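Local coordinates for periplasmic binding protein (Agrobacterium tumefaciens str. B6, PDB 5L9G) that binds the opine mannopine in the periplasm, probably delivering it to an ABC transporter for uptake into the bacterium, at residues Lys138-Phe143 with Phe244-Leu249. Numbering follows the deposited sequence.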
ATOM      1  N   LYS A 138      15.791  -7.505  11.658  1.00 37.95           N
ATOM      2  CA  LYS A 138      15.775  -7.983  10.271  1.00 38.47           C
ATOM      3  C   LYS A 138      14.631  -8.968   9.973  1.00 40.07           C
ATOM      4  O   LYS A 138      14.674  -9.662   8.958  1.00 38.96           O
ATOM      5  CB  LYS A 138      17.153  -8.565   9.911  1.00 43.53           C
ATOM      6  CG  LYS A 138      18.258  -7.494   9.868  1.00 61.06           C
ATOM      7  CD  LYS A 138      19.641  -8.087   9.746  1.00 74.43           C
ATOM      8  CE  LYS A 138      20.724  -7.031   9.790  1.00 87.14           C
ATOM      9  NZ  LYS A 138      20.864  -6.310   8.498  1.00 99.64           N
ATOM     10  N   SER A 139      13.628  -9.042  10.870  1.00 35.03           N
ATOM     11  CA  SER A 139      12.477  -9.959  10.791  1.00 33.60           C
ATOM     12  C   SER A 139      11.369  -9.414  11.676  1.00 35.28           C
ATOM     13  O   SER A 139      11.631  -8.544  12.515  1.00 33.46           O
ATOM     14  CB  SER A 139      12.869 -11.356  11.299  1.00 35.17           C
ATOM     15  OG  SER A 139      12.943 -11.413  12.721  1.00 34.99           O
ATOM     16  N   MET A 140      10.125  -9.925  11.515  1.00 32.73           N
ATOM     17  CA  MET A 140       9.023  -9.474  12.381  1.00 33.89           C
ATOM     18  C   MET A 140       9.227  -9.923  13.828  1.00 36.44           C
ATOM     19  O   MET A 140       8.856  -9.183  14.741  1.00 35.33           O
ATOM     20  CB  MET A 140       7.668  -9.974  11.888  1.00 36.23           C
ATOM     21  CG  MET A 140       7.127  -9.182  10.762  1.00 38.52           C
ATOM     22  SD  MET A 140       7.087  -7.388  11.058  1.00 39.32           S
ATOM     23  CE  MET A 140       6.783  -6.882   9.403  1.00 35.78           C
ATOM     24  N   ALA A 141       9.829 -11.109  14.041  1.00 35.52           N
ATOM     25  CA  ALA A 141      10.142 -11.577  15.400  1.00 36.81           C
ATOM     26  C   ALA A 141      11.034 -10.502  16.067  1.00 39.82           C
ATOM     27  O   ALA A 141      10.728 -10.065  17.176  1.00 39.22           O
ATOM     28  CB  ALA A 141      10.860 -12.933  15.355  1.00 38.30           C
ATOM     29  N   ASP A 142      12.053  -9.999  15.340  1.00 35.07           N
ATOM     30  CA  ASP A 142      12.969  -8.951  15.824  1.00 34.71           C
ATOM     31  C   ASP A 142      12.218  -7.654  16.098  1.00 36.71           C
ATOM     32  O   ASP A 142      12.447  -7.027  17.129  1.00 36.91           O
ATOM     33  CB  ASP A 142      14.086  -8.671  14.803  1.00 35.16           C
ATOM     34  CG  ASP A 142      15.189  -9.695  14.668  1.00 39.25           C
ATOM     35  OD1 ASP A 142      15.279 -10.590  15.541  1.00 39.57           O
ATOM     36  OD2 ASP A 142      16.028  -9.545  13.736  1.00 39.30           O
ATOM     37  N   PHE A 143      11.326  -7.246  15.168  1.00 31.66           N
ATOM     38  CA  PHE A 143      10.555  -6.008  15.316  1.00 31.48           C
ATOM     39  C   PHE A 143       9.754  -6.039  16.632  1.00 37.11           C
ATOM     40  O   PHE A 143       9.688  -5.030  17.336  1.00 36.01           O
ATOM     41  CB  PHE A 143       9.599  -5.839  14.132  1.00 31.99           C
ATOM     42  CG  PHE A 143       8.956  -4.473  14.084  1.00 32.77           C
ATOM     43  CD1 PHE A 143       7.750  -4.225  14.744  1.00 34.86           C
ATOM     44  CD2 PHE A 143       9.557  -3.431  13.388  1.00 32.76           C
ATOM     45  CE1 PHE A 143       7.160  -2.953  14.709  1.00 36.78           C
ATOM     46  CE2 PHE A 143       8.954  -2.166  13.332  1.00 34.22           C
ATOM     47  CZ  PHE A 143       7.781  -1.928  14.017  1.00 34.90           C
ATOM     48  N   PHE A 244      13.677  -6.314   2.936  1.00 30.42           N
ATOM     49  CA  PHE A 244      12.435  -6.858   2.377  1.00 30.58           C
ATOM     50  C   PHE A 244      12.074  -8.158   3.124  1.00 33.55           C
ATOM     51  O   PHE A 244      11.025  -8.746   2.832  1.00 33.00           O
ATOM     52  CB  PHE A 244      12.579  -7.148   0.869  1.00 32.91           C
ATOM     53  CG  PHE A 244      12.521  -5.900   0.012  1.00 33.18           C
ATOM     54  CD1 PHE A 244      11.300  -5.378  -0.405  1.00 35.33           C
ATOM     55  CD2 PHE A 244      13.687  -5.263  -0.396  1.00 33.16           C
ATOM     56  CE1 PHE A 244      11.248  -4.221  -1.207  1.00 34.10           C
ATOM     57  CE2 PHE A 244      13.634  -4.110  -1.188  1.00 34.54           C
ATOM     58  CZ  PHE A 244      12.418  -3.595  -1.588  1.00 32.32           C
ATOM     59  N   ASN A 245      12.951  -8.633   4.065  1.00 31.55           N
ATOM     60  CA  ASN A 245      12.654  -9.866   4.814  1.00 32.07           C
ATOM     61  C   ASN A 245      11.360  -9.693   5.616  1.00 32.65           C
ATOM     62  O   ASN A 245      11.220  -8.690   6.325  1.00 31.07           O
ATOM     63  CB  ASN A 245      13.798 -10.242   5.762  1.00 34.73           C
ATOM     64  CG  ASN A 245      13.616 -11.629   6.326  1.00 53.69           C
ATOM     65  OD1 ASN A 245      13.545 -12.619   5.582  1.00 50.74           O
ATOM     66  ND2 ASN A 245      13.404 -11.718   7.634  1.00 47.53           N
ATOM     67  N   ASP A 246      10.408 -10.628   5.456  1.00 31.02           N
ATOM     68  CA  ASP A 246       9.083 -10.589   6.117  1.00 31.73           C
ATOM     69  C   ASP A 246       8.192  -9.442   5.638  1.00 33.60           C
ATOM     70  O   ASP A 246       7.185  -9.127   6.289  1.00 34.24           O
ATOM     71  CB  ASP A 246       9.204 -10.562   7.658  1.00 32.75           C
ATOM     72  CG  ASP A 246       9.483 -11.893   8.300  1.00 38.43           C
ATOM     73  OD1 ASP A 246       9.309 -12.940   7.613  1.00 37.07           O
ATOM     74  OD2 ASP A 246       9.840 -11.901   9.496  1.00 39.43           O
ATOM     75  N   ALA A 247       8.545  -8.798   4.509  1.00 30.51           N
ATOM     76  CA  ALA A 247       7.691  -7.726   4.008  1.00 29.83           C
ATOM     77  C   ALA A 247       6.459  -8.324   3.289  1.00 34.14           C
ATOM     78  O   ALA A 247       6.484  -9.469   2.825  1.00 33.26           O
ATOM     79  CB  ALA A 247       8.468  -6.815   3.063  1.00 30.25           C
ATOM     80  N   GLN A 248       5.384  -7.548   3.216  1.00 33.00           N
ATOM     81  CA  GLN A 248       4.176  -7.960   2.517  1.00 33.44           C
ATOM     82  C   GLN A 248       4.200  -7.308   1.137  1.00 36.15           C
ATOM     83  O   GLN A 248       4.342  -6.085   1.029  1.00 33.78           O
ATOM     84  CB  GLN A 248       2.922  -7.517   3.282  1.00 34.39           C
ATOM     85  CG  GLN A 248       1.614  -7.933   2.590  1.00 33.08           C
ATOM     86  CD  GLN A 248       0.426  -7.433   3.361  1.00 43.84           C
ATOM     87  OE1 GLN A 248      -0.148  -8.164   4.135  1.00 49.75           O
ATOM     88  NE2 GLN A 248       0.116  -6.171   3.307  1.00 42.42           N
ATOM     89  N   LEU A 249       4.055  -8.134   0.086  1.00 34.58           N
ATOM     90  CA  LEU A 249       4.024  -7.658  -1.302  1.00 34.02           C
ATOM     91  C   LEU A 249       2.588  -7.246  -1.599  1.00 35.86           C
ATOM     92  O   LEU A 249       1.680  -8.088  -1.609  1.00 36.25           O
ATOM     93  CB  LEU A 249       4.532  -8.781  -2.247  1.00 35.97           C
ATOM     94  CG  LEU A 249       4.470  -8.535  -3.769  1.00 43.59           C
ATOM     95  CD1 LEU A 249       5.242  -7.300  -4.164  1.00 44.56           C
ATOM     96  CD2 LEU A 249       5.015  -9.743  -4.526  1.00 47.05           C
TER
HETATM   97  O   HOH W   1       9.703 -13.168  11.855  1.00 35.49           O
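Asp246 offers OD2 to the first turn of helix 140-144, where Met140 N donates to it over 2.8 Å in an almost straight bond (174°). The oxygen uses its anti lone pair, the one turned away from OD1, and it also accepts from a water, 2.7 Å from OD2, that in turn accepts from Ala141 N. One carboxylate oxygen thus serves two successive amides at the helix start, one directly and one through solvent; a negative charge here probably suits the positive end of the helix dipole. Its other oxygen, OD1, forms a salt bridge with Arg174.

The close packing lies around this carboxylate. With chi1 at -79°, the CG of Asp246 stands beside its own backbone N, and the side chain runs past that of Met140 in the opposite direction, Met140 CG lying 4.0 Å from Asp246 CB. The Met140 chain bends at chi2, and its methyl CE comes to 3.9 Å from Asp246 O; Ala165, Leu168, Ile125 and Ile224 also touch this buried side chain. Toward the surface the contact thins: Asn245 ND2 donates to Lys138 O (2.8 Å) on a lone pair in the carbonyl plane, yet the acceptor is tilted 25° from the amide plane, while the Lys138 side chain leads away.

Just ahead of helix 140-144, Ser139 OG accepts from Asp142 N at 3.1 Å, the N-cap bond. At the corner where strand 240-256 is broken, the type II turn Phe244-Ala247 thus presents Asp246 to the serine-capped N-terminus of a helix of the solute-binding protein fold.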